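Long-range contact in 4-hydroxy-tetrahydrodipicolinate synthase (Thermotoga maritima, PDB 1O5K), which probably catalyses the condensation of pyruvate with aspartate semialdehyde to 4-hydroxy-tetrahydrodipicolinate, a step of lysine biosynthesis: residues G89-E94 and T115-K120. Numbering follows the deposited sequence.
Sequences GTNSTE and TPYYNK
N91 joins the two loops twice: its amide ND2 donates to Y117 O, and its own backbone O accepts from N119 ND2. The N91 ND2 to Y117 O bond is 3.0 Å long with an N-H...O angle of 144°, the acceptor lying close to the N91 amide plane; N119 ND2 to N91 O measures 2.9 Å, here with the acceptor tilted out of the N119 amide plane. In both asparagines CG sits between the backbone N and the carbonyl carbon (chi1 64° in N91), a rotamer that carries each amide across the gap. The two bonds should fix which end of each amide carries the nitrogen.

N91 also lies over one face of the Y117 ring: its CB forms a CH-pi contact 4.2 Å from the ring centroid, displaced toward the rim, and its amide is inclined 26° to the ring. G89 O approaches the ring edge near its plane, while Y117 OH reaches T90 CA at 3.3 Å. P116 CB packs against N91 CA at 3.7 Å. T90 OG1 accepts from S92 N in an ST turn that leads to S92, the N-cap of helix 93-106.

Y117 stacks on Y118 of the second subunit, and Y118 reciprocally on Y117 there. Y118, like T55 predicted to be part of the proton relay, packs on T55 of the second subunit, consistent with a place at that subunit's active site. In the TIM barrel, 89-94 runs from strand 84-87 into the first turn of helix 93-106; residues 115-120 follow the adjacent parallel strand 110-114 and precede helix 123-134, whose L126 and H129 touch P116.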
ATOM      1  N   GLY A  89      -8.428  26.807   0.027  1.00 27.93           N
ATOM      2  CA  GLY A  89      -7.302  26.244  -0.726  1.00 31.24           C
ATOM      3  C   GLY A  89      -7.768  25.665  -2.053  1.00 28.98           C
ATOM      4  O   GLY A  89      -8.811  25.011  -2.118  1.00 28.72           O
ATOM      5  N   THR A  90      -7.013  25.906  -3.111  1.00 27.66           N
ATOM      6  CA  THR A  90      -7.209  25.187  -4.373  1.00 25.46           C
ATOM      7  C   THR A  90      -5.843  24.709  -4.870  1.00 24.49           C
ATOM      8  O   THR A  90      -4.834  24.843  -4.197  1.00 25.35           O
ATOM      9  CB  THR A  90      -7.930  26.033  -5.468  1.00 28.34           C
ATOM     10  OG1 THR A  90      -7.024  26.996  -6.097  1.00 25.33           O
ATOM     11  CG2 THR A  90      -9.041  26.880  -4.885  1.00 37.87           C
ATOM     12  N   ASN A  91      -5.816  24.169  -6.061  1.00 24.31           N
ATOM     13  CA  ASN A  91      -4.528  23.677  -6.605  1.00 23.57           C
ATOM     14  C   ASN A  91      -3.809  24.672  -7.491  1.00 23.41           C
ATOM     15  O   ASN A  91      -2.762  24.324  -8.103  1.00 22.83           O
ATOM     16  CB  ASN A  91      -4.732  22.298  -7.237  1.00 22.49           C
ATOM     17  CG  ASN A  91      -5.649  22.304  -8.417  1.00 24.53           C
ATOM     18  OD1 ASN A  91      -6.295  23.320  -8.734  1.00 24.73           O
ATOM     19  ND2 ASN A  91      -5.777  21.115  -9.075  1.00 26.66           N
ATOM     20  N   SER A  92      -4.304  25.907  -7.525  1.00 22.90           N
ATOM     21  CA  SER A  92      -3.589  27.033  -8.132  1.00 23.61           C
ATOM     22  C   SER A  92      -3.209  28.033  -7.033  1.00 25.28           C
ATOM     23  O   SER A  92      -4.048  28.462  -6.283  1.00 23.61           O
ATOM     24  CB  SER A  92      -4.454  27.717  -9.151  1.00 23.97           C
ATOM     25  OG  SER A  92      -3.983  29.026  -9.373  1.00 22.87           O
ATOM     26  N   THR A  93      -1.943  28.438  -6.998  1.00 22.84           N
ATOM     27  CA  THR A  93      -1.491  29.364  -5.953  1.00 22.81           C
ATOM     28  C   THR A  93      -2.208  30.734  -6.118  1.00 22.97           C
ATOM     29  O   THR A  93      -2.639  31.377  -5.130  1.00 24.68           O
ATOM     30  CB  THR A  93       0.044  29.482  -6.034  1.00 22.30           C
ATOM     31  OG1 THR A  93       0.608  28.160  -5.831  1.00 24.66           O
ATOM     32  CG2 THR A  93       0.586  30.396  -4.887  1.00 23.69           C
ATOM     33  N   GLU A  94      -2.368  31.160  -7.372  1.00 25.67           N
ATOM     34  CA  GLU A  94      -2.992  32.445  -7.667  1.00 28.26           C
ATOM     35  C   GLU A  94      -4.438  32.441  -7.230  1.00 26.43           C
ATOM     36  O   GLU A  94      -4.916  33.373  -6.596  1.00 25.88           O
ATOM     37  CB  GLU A  94      -2.908  32.744  -9.173  1.00 27.39           C
ATOM     38  CG  GLU A  94      -3.370  34.118  -9.571  1.00 32.86           C
ATOM     39  CD  GLU A  94      -3.073  34.399 -11.044  1.00 39.25           C
ATOM     40  OE1 GLU A  94      -4.029  34.716 -11.798  1.00 42.28           O
ATOM     41  OE2 GLU A  94      -1.882  34.286 -11.434  1.00 52.02           O
ATOM     42  N   THR A 115      -3.339  21.534   0.973  1.00 23.04           N
ATOM     43  CA  THR A 115      -2.283  21.334  -0.041  1.00 24.25           C
ATOM     44  C   THR A 115      -2.966  21.161  -1.397  1.00 23.21           C
ATOM     45  O   THR A 115      -3.970  20.451  -1.523  1.00 27.48           O
ATOM     46  CB  THR A 115      -1.479  20.042   0.209  1.00 26.66           C
ATOM     47  OG1 THR A 115      -2.365  18.928   0.182  1.00 30.40           O
ATOM     48  CG2 THR A 115      -0.795  20.026   1.584  1.00 27.19           C
ATOM     49  N   PRO A 116      -2.445  21.815  -2.428  1.00 24.71           N
ATOM     50  CA  PRO A 116      -2.928  21.599  -3.775  1.00 22.77           C
ATOM     51  C   PRO A 116      -3.136  20.132  -4.098  1.00 24.88           C
ATOM     52  O   PRO A 116      -2.236  19.295  -3.913  1.00 25.77           O
ATOM     53  CB  PRO A 116      -1.834  22.194  -4.637  1.00 24.42           C
ATOM     54  CG  PRO A 116      -1.373  23.390  -3.765  1.00 23.99           C
ATOM     55  CD  PRO A 116      -1.383  22.853  -2.372  1.00 23.21           C
ATOM     56  N   TYR A 117      -4.364  19.830  -4.524  1.00 25.92           N
ATOM     57  CA  TYR A 117      -4.812  18.469  -4.892  1.00 26.20           C
ATOM     58  C   TYR A 117      -4.620  18.276  -6.404  1.00 26.07           C
ATOM     59  O   TYR A 117      -4.551  19.252  -7.130  1.00 22.87           O
ATOM     60  CB  TYR A 117      -6.314  18.250  -4.523  1.00 28.38           C
ATOM     61  CG  TYR A 117      -7.163  19.474  -4.801  1.00 24.93           C
ATOM     62  CD1 TYR A 117      -7.615  19.761  -6.108  1.00 25.39           C
ATOM     63  CD2 TYR A 117      -7.427  20.403  -3.806  1.00 26.95           C
ATOM     64  CE1 TYR A 117      -8.350  20.885  -6.382  1.00 30.74           C
ATOM     65  CE2 TYR A 117      -8.143  21.548  -4.089  1.00 33.14           C
ATOM     66  CZ  TYR A 117      -8.615  21.773  -5.377  1.00 30.06           C
ATOM     67  OH  TYR A 117      -9.310  22.920  -5.628  1.00 31.39           O
ATOM     68  N   TYR A 118      -4.418  17.033  -6.823  1.00 21.84           N
ATOM     69  CA  TYR A 118      -4.402  16.597  -8.216  1.00 22.64           C
ATOM     70  C   TYR A 118      -3.103  16.865  -8.989  1.00 21.20           C
ATOM     71  O   TYR A 118      -2.679  15.999  -9.758  1.00 24.54           O
ATOM     72  CB  TYR A 118      -5.582  17.204  -8.981  1.00 24.61           C
ATOM     73  CG  TYR A 118      -5.830  16.658 -10.384  1.00 21.53           C
ATOM     74  CD1 TYR A 118      -5.976  15.308 -10.625  1.00 25.66           C
ATOM     75  CD2 TYR A 118      -5.936  17.516 -11.463  1.00 25.91           C
ATOM     76  CE1 TYR A 118      -6.180  14.824 -11.909  1.00 27.38           C
ATOM     77  CE2 TYR A 118      -6.140  17.042 -12.736  1.00 35.42           C
ATOM     78  CZ  TYR A 118      -6.254  15.684 -12.956  1.00 33.50           C
ATOM     79  OH  TYR A 118      -6.475  15.208 -14.214  1.00 32.90           O
ATOM     80  N   ASN A 119      -2.469  18.017  -8.773  1.00 22.73           N
ATOM     81  CA  ASN A 119      -1.233  18.332  -9.503  1.00 21.64           C
ATOM     82  C   ASN A 119       0.036  17.981  -8.740  1.00 23.04           C
ATOM     83  O   ASN A 119       1.111  18.178  -9.296  1.00 23.50           O
ATOM     84  CB  ASN A 119      -1.228  19.753 -10.018  1.00 20.59           C
ATOM     85  CG  ASN A 119      -1.476  20.801  -8.954  1.00 21.54           C
ATOM     86  OD1 ASN A 119      -1.561  20.516  -7.761  1.00 22.96           O
ATOM     87  ND2 ASN A 119      -1.478  22.085  -9.408  1.00 21.16           N
ATOM     88  N   LYS A 120      -0.075  17.411  -7.514  1.00 22.23           N
ATOM     89  CA  LYS A 120       1.063  16.760  -6.819  1.00 24.70           C
ATOM     90  C   LYS A 120       2.373  17.585  -6.812  1.00 22.40           C
ATOM     91  O   LYS A 120       3.438  17.176  -7.275  1.00 23.33           O
ATOM     92  CB  LYS A 120       1.321  15.324  -7.333  1.00 25.50           C
ATOM     93  CG  LYS A 120       0.129  14.382  -7.272  1.00 33.03           C
ATOM     94  CD  LYS A 120       0.521  12.886  -7.571  1.00 30.64           C
ATOM     95  CE  LYS A 120       1.423  12.727  -8.773  1.00 41.83           C
ATOM     96  NZ  LYS A 120       1.828  11.286  -9.057  1.00 45.82           N
TER